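Local coordinates for protein aspartate aminotransferase (Rhodobacter sphaeroides, PDB 3NRA) that probably catalyses the pyridoxal phosphate-dependent transfer of an amino group from L-aspartate to 2-oxoglutarate, giving oxaloacetate and L-glutamate, at residues A165-T170 with V194-E199; P56-L61 with Q291-G296; R40-S45 with V392-R397; V365-T370 with S379-F384. One frame throughout, in Å; residues are numbered along the deposited sequence.

Contact 1 of 4, residues A165-T170 with V194-E199; sequences AGLDLT and VVYSAE
The phenol ring of Y196 receives the methyl of A165 squarely on one face: CB stands 4.1 Å from the ring centroid and only 8° off the ring normal, a CH-pi contact. At the CE2 side L167 comes in obliquely, its CB and CD2 each 3.8 Å from Y196 CE2, while F185 meets the same ring edge-to-face. With CG anti to the carbonyl carbon (chi1 -73°), the Y196 ring swings across toward A165 and L167. A165 CB touches a valine branch as well as the aromatic face, with V194 CG2 3.8 Å away.

No hydrogen bond joins the two segments directly. Instead the carboxylate of E200 gathers backbone N-H groups from both: OE1 accepts from A165 and S197, OE2 from G166 and L167, a shared anionic anchor for two loop ends. Each loop then starts a helix behind an N-cap residue, D168 for helix 169-177 and S197 for helix 198-211. L167 and L169 pack on I204 of the latter helix, and L167 and Y196 also touch V132 of strand 128-133, in the helix-flanked seven-stranded sheet of the large domain of the class I aminotransferase fold.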
loop_
_atom_site.group_PDB
_atom_site.type_symbol
_atom_site.label_atom_id
_atom_site.label_comp_id
_atom_site.label_asym_id
_atom_site.label_seq_id
_atom_site.Cartn_x
_atom_site.Cartn_y
_atom_site.Cartn_z
ATOM N N ALA B 165 -6.651 -25.880 18.307
ATOM C CA ALA B 165 -7.107 -25.487 16.986
ATOM C C ALA B 165 -7.249 -26.705 16.083
ATOM O O ALA B 165 -8.172 -26.778 15.304
ATOM C CB ALA B 165 -6.164 -24.506 16.381
ATOM N N GLY B 166 -6.309 -27.637 16.188
ATOM C CA GLY B 166 -6.341 -28.885 15.434
ATOM C C GLY B 166 -5.310 -28.971 14.318
ATOM O O GLY B 166 -5.492 -29.751 13.381
ATOM N N LEU B 167 -4.234 -28.178 14.403
ATOM C CA LEU B 167 -3.186 -28.205 13.375
ATOM C C LEU B 167 -2.528 -29.580 13.321
ATOM O O LEU B 167 -2.228 -30.174 14.364
ATOM C CB LEU B 167 -2.107 -27.135 13.640
ATOM C CG LEU B 167 -1.102 -26.877 12.483
ATOM C CD1 LEU B 167 -1.790 -26.297 11.243
ATOM C CD2 LEU B 167 0.013 -25.943 12.928
ATOM N N ASP B 168 -2.328 -30.075 12.094
ATOM C CA ASP B 168 -1.558 -31.282 11.835
ATOM C C ASP B 168 -0.056 -30.979 11.953
ATOM O O ASP B 168 0.596 -30.627 10.961
ATOM C CB ASP B 168 -1.902 -31.821 10.440
ATOM C CG ASP B 168 -1.056 -33.009 10.039
ATOM O OD1 ASP B 168 -0.349 -33.597 10.906
ATOM O OD2 ASP B 168 -1.033 -33.325 8.835
ATOM N N LEU B 169 0.491 -31.169 13.156
ATOM C CA LEU B 169 1.889 -30.803 13.436
ATOM C C LEU B 169 2.881 -31.737 12.762
ATOM O O LEU B 169 3.971 -31.308 12.372
ATOM C CB LEU B 169 2.152 -30.732 14.940
ATOM C CG LEU B 169 1.357 -29.590 15.650
ATOM C CD1 LEU B 169 1.190 -29.903 17.139
ATOM C CD2 LEU B 169 1.990 -28.225 15.444
ATOM N N THR B 170 2.497 -32.996 12.583
ATOM C CA THR B 170 3.285 -33.900 11.781
ATOM C C THR B 170 3.369 -33.415 10.321
ATOM O O THR B 170 4.427 -33.450 9.717
ATOM C CB THR B 170 2.729 -35.337 11.826
ATOM O OG1 THR B 170 2.316 -35.667 13.168
ATOM C CG2 THR B 170 3.790 -36.340 11.354
ATOM N N VAL B 194 -10.667 -20.087 15.684
ATOM C CA VAL B 194 -9.999 -20.912 16.681
ATOM C C VAL B 194 -8.592 -20.359 16.993
ATOM O O VAL B 194 -7.921 -19.785 16.137
ATOM C CB VAL B 194 -9.914 -22.403 16.244
ATOM C CG1 VAL B 194 -11.302 -22.981 16.048
ATOM C CG2 VAL B 194 -9.066 -22.553 15.002
ATOM N N VAL B 195 -8.164 -20.560 18.223
ATOM C CA VAL B 195 -6.890 -20.025 18.728
ATOM C C VAL B 195 -5.998 -21.212 18.988
ATOM O O VAL B 195 -6.461 -22.225 19.486
ATOM C CB VAL B 195 -7.126 -19.233 20.051
ATOM C CG1 VAL B 195 -5.824 -19.015 20.801
ATOM C CG2 VAL B 195 -7.842 -17.877 19.739
ATOM N N TYR B 196 -4.730 -21.106 18.647
ATOM C CA TYR B 196 -3.812 -22.251 18.808
ATOM C C TYR B 196 -3.494 -22.422 20.294
ATOM O O TYR B 196 -3.332 -21.460 20.995
ATOM C CB TYR B 196 -2.539 -22.050 17.994
ATOM C CG TYR B 196 -2.742 -22.214 16.487
ATOM C CD1 TYR B 196 -3.463 -21.282 15.749
ATOM C CD2 TYR B 196 -2.237 -23.302 15.822
ATOM C CE1 TYR B 196 -3.666 -21.436 14.391
ATOM C CE2 TYR B 196 -2.443 -23.467 14.450
ATOM C CZ TYR B 196 -3.151 -22.531 13.750
ATOM O OH TYR B 196 -3.334 -22.687 12.394
ATOM N N SER B 197 -3.485 -23.661 20.770
ATOM C CA SER B 197 -3.167 -23.954 22.184
ATOM C C SER B 197 -1.703 -23.644 22.501
ATOM O O SER B 197 -0.878 -23.521 21.591
ATOM C CB SER B 197 -3.423 -25.436 22.486
ATOM O OG SER B 197 -2.431 -26.241 21.852
ATOM N N ALA B 198 -1.401 -23.528 23.794
ATOM C CA ALA B 198 -0.019 -23.415 24.296
ATOM C C ALA B 198 0.898 -24.506 23.728
ATOM O O ALA B 198 1.995 -24.227 23.310
ATOM C CB ALA B 198 -0.009 -23.475 25.859
ATOM N N GLU B 199 0.387 -25.722 23.653
ATOM C CA GLU B 199 1.143 -26.861 23.165
ATOM C C GLU B 199 1.371 -26.760 21.645
ATOM O O GLU B 199 2.477 -26.978 21.176
ATOM C CB GLU B 199 0.400 -28.181 23.530
ATOM C CG GLU B 199 1.293 -29.349 23.896
ATOM C CD GLU B 199 1.959 -30.042 22.685
ATOM O OE1 GLU B 199 1.378 -30.024 21.572
ATOM O OE2 GLU B 199 3.064 -30.636 22.867
#

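Contact 2 of 4, residues P56-L61 with Q291-G296; sequences PGAFDL and QAVLRG
L61, near the start of helix 58-68, reaches across to the segment 291-296, whose end, 294-296, is a 3-10 turn, and meets mostly backbone there. Its CB lies 3.6 Å from A292 O. Beyond it CG stands anti to the carbonyl carbon (chi1 -70°), and the nearly extended second torsion carries CD1 onward to the bond that closes the turn. That methyl is 3.6 Å from V293 O and 3.3 Å from G296 N, the acceptor and donor of one i to i+3 hydrogen bond. L61 CD1 thus takes the place where a side chain on G296 would begin.

Bonds of the same spacing, L294 N to Q291 O and R295 N to A292 O, wind the segment into its turn, whereas the opposing helix begins behind G57 at the N-cap. In this class I aminotransferase the turn lies between helix 288-291 and the long helix 304-324, and the N-terminal end of helix 58-68 is close to the dimer interface, where F59 packs on S63 of the second subunit.

Alongside L61, V293 leans CG1 on A58 O at 3.5 Å, with its CB 4.2 Å from A58 CB. The A292 methyl sits 3.6 Å from L61 O. That carbonyl also accepts a hydrogen bond of 2.8 Å from water 1, and the water in turn accepts a weak one from R295 NH1, whose stronger partner is Q72 OE1.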
loop_
_atom_site.group_PDB
_atom_site.type_symbol
_atom_site.label_atom_id
_atom_site.label_comp_id
_atom_site.label_asym_id
_atom_site.label_seq_id
_atom_site.Cartn_x
_atom_site.Cartn_y
_atom_site.Cartn_z
ATOM N N PRO B 56 -12.737 5.505 20.417
ATOM C CA PRO B 56 -12.978 6.916 20.780
ATOM C C PRO B 56 -11.665 7.638 20.887
ATOM O O PRO B 56 -10.688 7.067 21.408
ATOM C CB PRO B 56 -13.638 6.833 22.176
ATOM C CG PRO B 56 -14.143 5.442 22.289
ATOM C CD PRO B 56 -13.256 4.573 21.427
ATOM N N GLY B 57 -11.607 8.854 20.385
ATOM C CA GLY B 57 -10.366 9.607 20.413
ATOM C C GLY B 57 -9.519 9.529 19.155
ATOM O O GLY B 57 -8.682 10.389 18.943
ATOM N N ALA B 58 -9.686 8.478 18.349
ATOM C CA ALA B 58 -8.850 8.293 17.151
ATOM C C ALA B 58 -8.949 9.482 16.194
ATOM O O ALA B 58 -7.945 10.006 15.757
ATOM C CB ALA B 58 -9.225 7.017 16.439
ATOM N N PHE B 59 -10.170 9.917 15.887
ATOM C CA PHE B 59 -10.342 11.039 14.986
ATOM C C PHE B 59 -9.738 12.349 15.560
ATOM O O PHE B 59 -9.156 13.163 14.804
ATOM C CB PHE B 59 -11.807 11.256 14.632
ATOM C CG PHE B 59 -12.016 12.400 13.725
ATOM C CD1 PHE B 59 -11.643 12.315 12.405
ATOM C CD2 PHE B 59 -12.478 13.616 14.207
ATOM C CE1 PHE B 59 -11.804 13.409 11.561
ATOM C CE2 PHE B 59 -12.635 14.701 13.367
ATOM C CZ PHE B 59 -12.295 14.603 12.061
ATOM N N ASP B 60 -9.842 12.545 16.870
ATOM C CA ASP B 60 -9.157 13.659 17.497
ATOM C C ASP B 60 -7.618 13.590 17.315
ATOM O O ASP B 60 -6.983 14.609 17.046
ATOM C CB ASP B 60 -9.506 13.756 18.976
ATOM C CG ASP B 60 -10.953 14.229 19.215
ATOM O OD1 ASP B 60 -11.601 14.730 18.262
ATOM O OD2 ASP B 60 -11.425 14.092 20.361
ATOM N N LEU B 61 -7.051 12.395 17.425
ATOM C CA LEU B 61 -5.612 12.209 17.204
ATOM C C LEU B 61 -5.238 12.502 15.765
ATOM O O LEU B 61 -4.225 13.173 15.509
ATOM C CB LEU B 61 -5.168 10.786 17.588
ATOM C CG LEU B 61 -5.197 10.471 19.086
ATOM C CD1 LEU B 61 -5.006 8.912 19.347
ATOM C CD2 LEU B 61 -4.134 11.311 19.837
ATOM N N GLN B 291 -1.102 7.642 10.680
ATOM C CA GLN B 291 -0.200 7.086 11.699
ATOM C C GLN B 291 -0.512 7.624 13.094
ATOM O O GLN B 291 -0.526 6.869 14.054
ATOM C CB GLN B 291 1.251 7.341 11.331
ATOM C CG GLN B 291 1.770 6.435 10.205
ATOM C CD GLN B 291 3.233 6.635 9.947
ATOM O OE1 GLN B 291 4.027 6.646 10.879
ATOM N NE2 GLN B 291 3.612 6.818 8.664
ATOM N N ALA B 292 -0.878 8.913 13.159
ATOM C CA ALA B 292 -1.209 9.590 14.386
ATOM C C ALA B 292 -2.249 8.878 15.245
ATOM O O ALA B 292 -2.206 9.035 16.455
ATOM C CB ALA B 292 -1.700 11.095 14.087
ATOM N N VAL B 293 -3.204 8.129 14.642
ATOM C CA VAL B 293 -4.236 7.457 15.460
ATOM C C VAL B 293 -3.640 6.343 16.336
ATOM O O VAL B 293 -4.215 6.003 17.380
ATOM C CB VAL B 293 -5.419 6.876 14.632
ATOM C CG1 VAL B 293 -6.035 7.964 13.716
ATOM C CG2 VAL B 293 -4.981 5.640 13.842
ATOM N N LEU B 294 -2.477 5.820 15.938
ATOM C CA LEU B 294 -1.785 4.784 16.700
ATOM C C LEU B 294 -1.244 5.264 18.026
ATOM O O LEU B 294 -0.924 4.440 18.877
ATOM C CB LEU B 294 -0.619 4.183 15.877
ATOM C CG LEU B 294 -1.030 3.460 14.587
ATOM C CD1 LEU B 294 0.192 3.094 13.765
ATOM C CD2 LEU B 294 -1.857 2.211 14.923
ATOM N N ARG B 295 -1.156 6.590 18.231
ATOM C CA ARG B 295 -0.792 7.129 19.556
ATOM C C ARG B 295 -1.776 6.680 20.665
ATOM O O ARG B 295 -1.392 6.584 21.857
ATOM C CB ARG B 295 -0.690 8.656 19.507
ATOM C CG ARG B 295 0.421 9.171 18.584
ATOM C CD ARG B 295 0.711 10.691 18.803
ATOM N NE ARG B 295 1.900 11.119 18.042
ATOM C CZ ARG B 295 1.884 11.699 16.831
ATOM N NH1 ARG B 295 0.733 11.992 16.202
ATOM N NH2 ARG B 295 3.043 11.993 16.234
ATOM N N GLY B 296 -3.024 6.378 20.261
ATOM C CA GLY B 296 -4.057 5.876 21.176
ATOM C C GLY B 296 -4.148 4.345 21.301
ATOM O O GLY B 296 -4.921 3.847 22.116
HETATM O O HOH W 1 -1.937 13.229 17.198
#

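Contact 3 of 4, residues R40-S45 with V392-R397; sequences RPVDFS and VAAARR
R397 and A394, on one side of helix 388-404, clasp residues 40-44, which run through strand 42-43 of the four-stranded mixed sheet; the helix packs on one face of the sheet, at the strand that is outermost within this chain. Polar grip comes from the guanidinium. NH2 of R397 donates to R40 O over 2.8 Å, but bent, with an N-H...O angle of 135°, the donor standing above the carbonyl plane. Water 2, in the guanidinium plane at its edge, accepts from R397 NH1 (2.9 Å) and donates to R40 O, which therefore has two donors. A362 O takes up NE, so the head is fixed from several directions, and a turn at chi3 (-65°) folds it back and brings one face near A394 CA, which sits toward the rim. A leucine in its place would probably leave the carbonyls of R40 and A362 without their arginine donors and water 2 without NH1 to hold it.

The apolar part centres on the A394 methyl, 3.7 Å from both V42 CG2 and F44 CE2, the latter approached obliquely. V364 of the neighbouring strand also touches this methyl. Within the strand segment, V42 CG1 lies over the centre of the F44 ring, 3.6 Å above its plane.

At the end of the strand, D43 makes an Asx turn, in which D43 OD1 takes two donors: S45 N on its anti side and S45 OG, at 2.6 Å, on its syn side.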
loop_
_atom_site.group_PDB
_atom_site.type_symbol
_atom_site.label_atom_id
_atom_site.label_comp_id
_atom_site.label_asym_id
_atom_site.label_seq_id
_atom_site.Cartn_x
_atom_site.Cartn_y
_atom_site.Cartn_z
ATOM N N ARG B 40 -33.900 -6.951 7.658
ATOM C CA ARG B 40 -32.817 -5.999 7.382
ATOM C C ARG B 40 -31.612 -6.741 6.789
ATOM O O ARG B 40 -31.163 -7.708 7.363
ATOM C CB ARG B 40 -32.393 -5.259 8.654
ATOM C CG ARG B 40 -31.337 -4.146 8.417
ATOM C CD ARG B 40 -30.954 -3.405 9.752
ATOM N NE ARG B 40 -32.111 -2.730 10.376
ATOM C CZ ARG B 40 -32.546 -1.486 10.089
ATOM N NH1 ARG B 40 -31.928 -0.712 9.173
ATOM N NH2 ARG B 40 -33.620 -1.006 10.725
ATOM N N PRO B 41 -31.111 -6.293 5.613
ATOM C CA PRO B 41 -29.923 -6.917 5.040
ATOM C C PRO B 41 -28.723 -6.827 5.967
ATOM O O PRO B 41 -28.535 -5.810 6.622
ATOM C CB PRO B 41 -29.648 -6.078 3.781
ATOM C CG PRO B 41 -30.905 -5.405 3.476
ATOM C CD PRO B 41 -31.692 -5.282 4.713
ATOM N N VAL B 42 -27.918 -7.875 6.005
ATOM C CA VAL B 42 -26.670 -7.859 6.745
ATOM C C VAL B 42 -25.599 -8.353 5.832
ATOM O O VAL B 42 -25.734 -9.406 5.208
ATOM C CB VAL B 42 -26.737 -8.737 8.009
ATOM C CG1 VAL B 42 -25.399 -8.732 8.734
ATOM C CG2 VAL B 42 -27.864 -8.228 8.969
ATOM N N ASP B 43 -24.542 -7.567 5.708
ATOM C CA ASP B 43 -23.346 -7.966 4.969
ATOM C C ASP B 43 -22.312 -8.508 5.965
ATOM O O ASP B 43 -21.603 -7.739 6.612
ATOM C CB ASP B 43 -22.789 -6.750 4.219
ATOM C CG ASP B 43 -21.560 -7.083 3.378
ATOM O OD1 ASP B 43 -21.002 -8.213 3.491
ATOM O OD2 ASP B 43 -21.135 -6.200 2.634
ATOM N N PHE B 44 -22.236 -9.836 6.082
ATOM C CA PHE B 44 -21.291 -10.492 7.008
ATOM C C PHE B 44 -19.888 -10.645 6.389
ATOM O O PHE B 44 -19.021 -11.324 6.984
ATOM C CB PHE B 44 -21.777 -11.911 7.398
ATOM C CG PHE B 44 -22.971 -11.945 8.278
ATOM C CD1 PHE B 44 -22.874 -11.593 9.622
ATOM C CD2 PHE B 44 -24.175 -12.469 7.819
ATOM C CE1 PHE B 44 -23.942 -11.710 10.458
ATOM C CE2 PHE B 44 -25.274 -12.545 8.665
ATOM C CZ PHE B 44 -25.143 -12.177 9.993
ATOM N N SER B 45 -19.648 -10.061 5.202
ATOM C CA SER B 45 -18.335 -10.205 4.556
ATOM C C SER B 45 -17.239 -9.437 5.293
ATOM O O SER B 45 -16.094 -9.834 5.261
ATOM C CB SER B 45 -18.385 -9.809 3.064
ATOM O OG SER B 45 -18.498 -8.417 2.893
ATOM N N VAL B 392 -28.588 -11.494 14.409
ATOM C CA VAL B 392 -29.319 -12.656 14.884
ATOM C C VAL B 392 -30.491 -12.989 13.933
ATOM O O VAL B 392 -30.602 -14.126 13.497
ATOM C CB VAL B 392 -29.827 -12.449 16.330
ATOM C CG1 VAL B 392 -30.841 -13.508 16.699
ATOM C CG2 VAL B 392 -28.625 -12.443 17.324
ATOM N N ALA B 393 -31.304 -11.964 13.588
ATOM C CA ALA B 393 -32.383 -12.080 12.564
ATOM C C ALA B 393 -31.869 -12.595 11.225
ATOM O O ALA B 393 -32.494 -13.436 10.634
ATOM C CB ALA B 393 -33.110 -10.731 12.363
ATOM N N ALA B 394 -30.701 -12.112 10.780
ATOM C CA ALA B 394 -30.073 -12.607 9.544
ATOM C C ALA B 394 -29.704 -14.097 9.655
ATOM O O ALA B 394 -29.965 -14.862 8.758
ATOM C CB ALA B 394 -28.813 -11.759 9.184
ATOM N N ALA B 395 -29.113 -14.476 10.770
ATOM C CA ALA B 395 -28.744 -15.861 11.018
ATOM C C ALA B 395 -29.955 -16.789 10.971
ATOM O O ALA B 395 -29.854 -17.903 10.446
ATOM C CB ALA B 395 -28.029 -15.993 12.364
ATOM N N ARG B 396 -31.090 -16.341 11.515
ATOM C CA ARG B 396 -32.306 -17.145 11.469
ATOM C C ARG B 396 -32.838 -17.307 10.049
ATOM O O ARG B 396 -33.356 -18.369 9.696
ATOM C CB ARG B 396 -33.370 -16.561 12.385
ATOM C CG ARG B 396 -32.990 -16.723 13.849
ATOM C CD ARG B 396 -34.112 -16.495 14.785
ATOM N NE ARG B 396 -35.285 -17.320 14.489
ATOM C CZ ARG B 396 -36.406 -17.281 15.197
ATOM N NH1 ARG B 396 -36.490 -16.501 16.289
ATOM N NH2 ARG B 396 -37.435 -18.037 14.841
ATOM N N ARG B 397 -32.651 -16.266 9.203
ATOM C CA ARG B 397 -32.984 -16.382 7.779
ATOM C C ARG B 397 -32.054 -17.402 7.075
ATOM O O ARG B 397 -32.504 -18.153 6.188
ATOM C CB ARG B 397 -32.924 -15.002 7.063
ATOM C CG ARG B 397 -33.893 -13.949 7.620
ATOM C CD ARG B 397 -34.182 -12.824 6.615
ATOM N NE ARG B 397 -33.003 -12.021 6.310
ATOM C CZ ARG B 397 -32.497 -11.067 7.104
ATOM N NH1 ARG B 397 -33.060 -10.765 8.300
ATOM N NH2 ARG B 397 -31.411 -10.397 6.711
HETATM O O HOH W 2 -31.543 -8.806 9.821
#

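Contact 4 of 4, residues V365-T370 with S379-F384; sequences VVTPGT and SVRLNF
An antiparallel beta hairpin, formed by strands 364-368 and 380-383, brings T367 opposite R381 as a hydrogen-bonded pair. T367 N donates to R381 O at 3.0 Å with a practically straight bond of 178°, and R381 N returns a bond of 2.8 Å to T367 O. That carbonyl is also met by V380 CA, a CA-H...O contact of 3.2 Å. Toward the hairpin end P368 and V380 make the non-hydrogen-bonded pair, and G369 N gives S379 O only a weak, bent bond.

The hairpin forms the middle of a four-stranded mixed sheet, with strand 42-43 beside one arm and strand 339-340 beside the other. V366 points to the side covered by helix 351-362, where it meets L358 and V380 meets V355. V366 CG2 crosses V380, 3.6 Å from V380 CB, and V366 CG1 runs beside L382, 4.0 Å from L382 CD1. Cut back to an alanine, this position would probably open a gap between V380, L382 and L358.

On the sheet face bearing T367 and R381, the two side chains lie side by side. Water 3, at the edge of the guanidinium and in its plane, accepts from R381 NE at 2.8 Å, is hydrogen-bonded to T367 OG1 at 2.8 Å, and gives a weak bond to R381 O. R381 bends at chi3 (64°), which turns its head beside the threonine; NH2 makes a weak bond to S45 O, and NH1 donates to N190 OD1, a position consistent with the arginine that holds the substrate carboxylate in this family.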
loop_
_atom_site.group_PDB
_atom_site.type_symbol
_atom_site.label_atom_id
_atom_site.label_comp_id
_atom_site.label_asym_id
_atom_site.label_seq_id
_atom_site.Cartn_x
_atom_site.Cartn_y
_atom_site.Cartn_z
ATOM N N VAL B 365 -25.066 -11.406 2.836
ATOM C CA VAL B 365 -23.770 -11.694 2.193
ATOM C C VAL B 365 -22.928 -12.496 3.154
ATOM O O VAL B 365 -22.663 -12.031 4.262
ATOM C CB VAL B 365 -22.973 -10.398 1.835
ATOM C CG1 VAL B 365 -21.704 -10.748 1.094
ATOM C CG2 VAL B 365 -23.855 -9.392 1.005
ATOM N N VAL B 366 -22.478 -13.689 2.726
ATOM C CA VAL B 366 -21.477 -14.470 3.487
ATOM C C VAL B 366 -20.353 -14.834 2.557
ATOM O O VAL B 366 -20.511 -14.748 1.334
ATOM C CB VAL B 366 -22.098 -15.760 4.091
ATOM C CG1 VAL B 366 -23.291 -15.424 4.967
ATOM C CG2 VAL B 366 -22.493 -16.768 2.984
ATOM N N THR B 367 -19.207 -15.225 3.108
ATOM C CA THR B 367 -18.032 -15.457 2.291
ATOM C C THR B 367 -17.911 -16.930 1.973
ATOM O O THR B 367 -17.980 -17.758 2.871
ATOM C CB THR B 367 -16.762 -14.981 2.982
ATOM O OG1 THR B 367 -16.942 -13.636 3.403
ATOM C CG2 THR B 367 -15.542 -15.069 2.016
ATOM N N PRO B 368 -17.722 -17.272 0.696
ATOM C CA PRO B 368 -17.684 -18.703 0.395
ATOM C C PRO B 368 -16.487 -19.368 1.006
ATOM O O PRO B 368 -15.438 -18.768 1.095
ATOM C CB PRO B 368 -17.603 -18.764 -1.126
ATOM C CG PRO B 368 -17.532 -17.385 -1.609
ATOM C CD PRO B 368 -17.850 -16.450 -0.509
ATOM N N GLY B 369 -16.658 -20.613 1.445
ATOM C CA GLY B 369 -15.594 -21.315 2.120
ATOM C C GLY B 369 -14.390 -21.597 1.242
ATOM O O GLY B 369 -13.269 -21.773 1.767
ATOM N N THR B 370 -14.592 -21.632 -0.094
ATOM C CA THR B 370 -13.482 -21.865 -1.036
ATOM C C THR B 370 -12.409 -20.736 -1.038
ATOM O O THR B 370 -11.312 -20.953 -1.507
ATOM C CB THR B 370 -13.989 -22.094 -2.489
ATOM O OG1 THR B 370 -14.856 -21.044 -2.865
ATOM C CG2 THR B 370 -14.723 -23.425 -2.614
ATOM N N SER B 379 -18.500 -24.863 3.661
ATOM C CA SER B 379 -18.569 -23.846 4.729
ATOM C C SER B 379 -18.723 -22.428 4.175
ATOM O O SER B 379 -18.440 -22.187 3.024
ATOM C CB SER B 379 -17.318 -23.948 5.614
ATOM O OG SER B 379 -17.272 -25.244 6.223
ATOM N N VAL B 380 -19.226 -21.516 5.014
ATOM C CA VAL B 380 -19.248 -20.100 4.715
ATOM C C VAL B 380 -18.704 -19.337 5.924
ATOM O O VAL B 380 -18.800 -19.821 7.050
ATOM C CB VAL B 380 -20.686 -19.583 4.392
ATOM C CG1 VAL B 380 -21.236 -20.270 3.109
ATOM C CG2 VAL B 380 -21.656 -19.794 5.617
ATOM N N ARG B 381 -18.072 -18.183 5.677
ATOM C CA ARG B 381 -17.565 -17.356 6.763
ATOM C C ARG B 381 -18.514 -16.186 7.013
ATOM O O ARG B 381 -19.013 -15.573 6.068
ATOM C CB ARG B 381 -16.163 -16.822 6.467
ATOM C CG ARG B 381 -15.428 -16.388 7.709
ATOM C CD ARG B 381 -14.250 -15.543 7.422
ATOM N NE ARG B 381 -14.647 -14.276 6.788
ATOM C CZ ARG B 381 -13.810 -13.423 6.203
ATOM N NH1 ARG B 381 -12.506 -13.642 6.212
ATOM N NH2 ARG B 381 -14.289 -12.296 5.651
ATOM N N LEU B 382 -18.738 -15.898 8.303
ATOM C CA LEU B 382 -19.458 -14.731 8.751
ATOM C C LEU B 382 -18.529 -13.886 9.566
ATOM O O LEU B 382 -17.892 -14.389 10.466
ATOM C CB LEU B 382 -20.634 -15.148 9.616
ATOM C CG LEU B 382 -21.893 -15.633 8.881
ATOM C CD1 LEU B 382 -21.660 -16.970 8.248
ATOM C CD2 LEU B 382 -23.099 -15.694 9.846
ATOM N N ASN B 383 -18.465 -12.595 9.279
ATOM C CA ASN B 383 -17.911 -11.654 10.241
ATOM C C ASN B 383 -19.065 -11.113 11.078
ATOM O O ASN B 383 -19.906 -10.365 10.567
ATOM C CB ASN B 383 -17.135 -10.513 9.534
ATOM C CG ASN B 383 -16.514 -9.514 10.524
ATOM O OD1 ASN B 383 -17.133 -9.149 11.525
ATOM N ND2 ASN B 383 -15.289 -9.055 10.226
ATOM N N PHE B 384 -19.100 -11.475 12.359
ATOM C CA PHE B 384 -20.227 -11.118 13.218
ATOM C C PHE B 384 -20.026 -9.847 14.053
ATOM O O PHE B 384 -20.822 -9.568 14.951
ATOM C CB PHE B 384 -20.671 -12.324 14.110
ATOM C CG PHE B 384 -19.632 -12.796 15.095
ATOM C CD1 PHE B 384 -19.546 -12.234 16.367
ATOM C CD2 PHE B 384 -18.798 -13.864 14.780
ATOM C CE1 PHE B 384 -18.599 -12.706 17.307
ATOM C CE2 PHE B 384 -17.881 -14.338 15.687
ATOM C CZ PHE B 384 -17.778 -13.746 16.971
HETATM O O HOH W 3 -17.132 -13.129 6.159
#

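From the N terminus, residues 40-45 open the widest loop, which contact 3 closes only at 392-397, joining the chain's early edge strand to its last helix. Within it, 56-61 begins a second loop, closed at 291-296 by contact 2, which sets the start of helix 58-68 against the turn after helix 288-291; this encloses the short loop of contact 1, whose centre lies about 35 Å from that of contact 2, across the chain's centre. Contact 4 follows in series, a hairpin also held inside the span of contact 3. No loops cross. Contacts 3 and 4 touch in one sheet, where F44 O lies 2.7 Å from N383 N, probably hydrogen-bonded, whereas contact 1 borders the seven-stranded sheet.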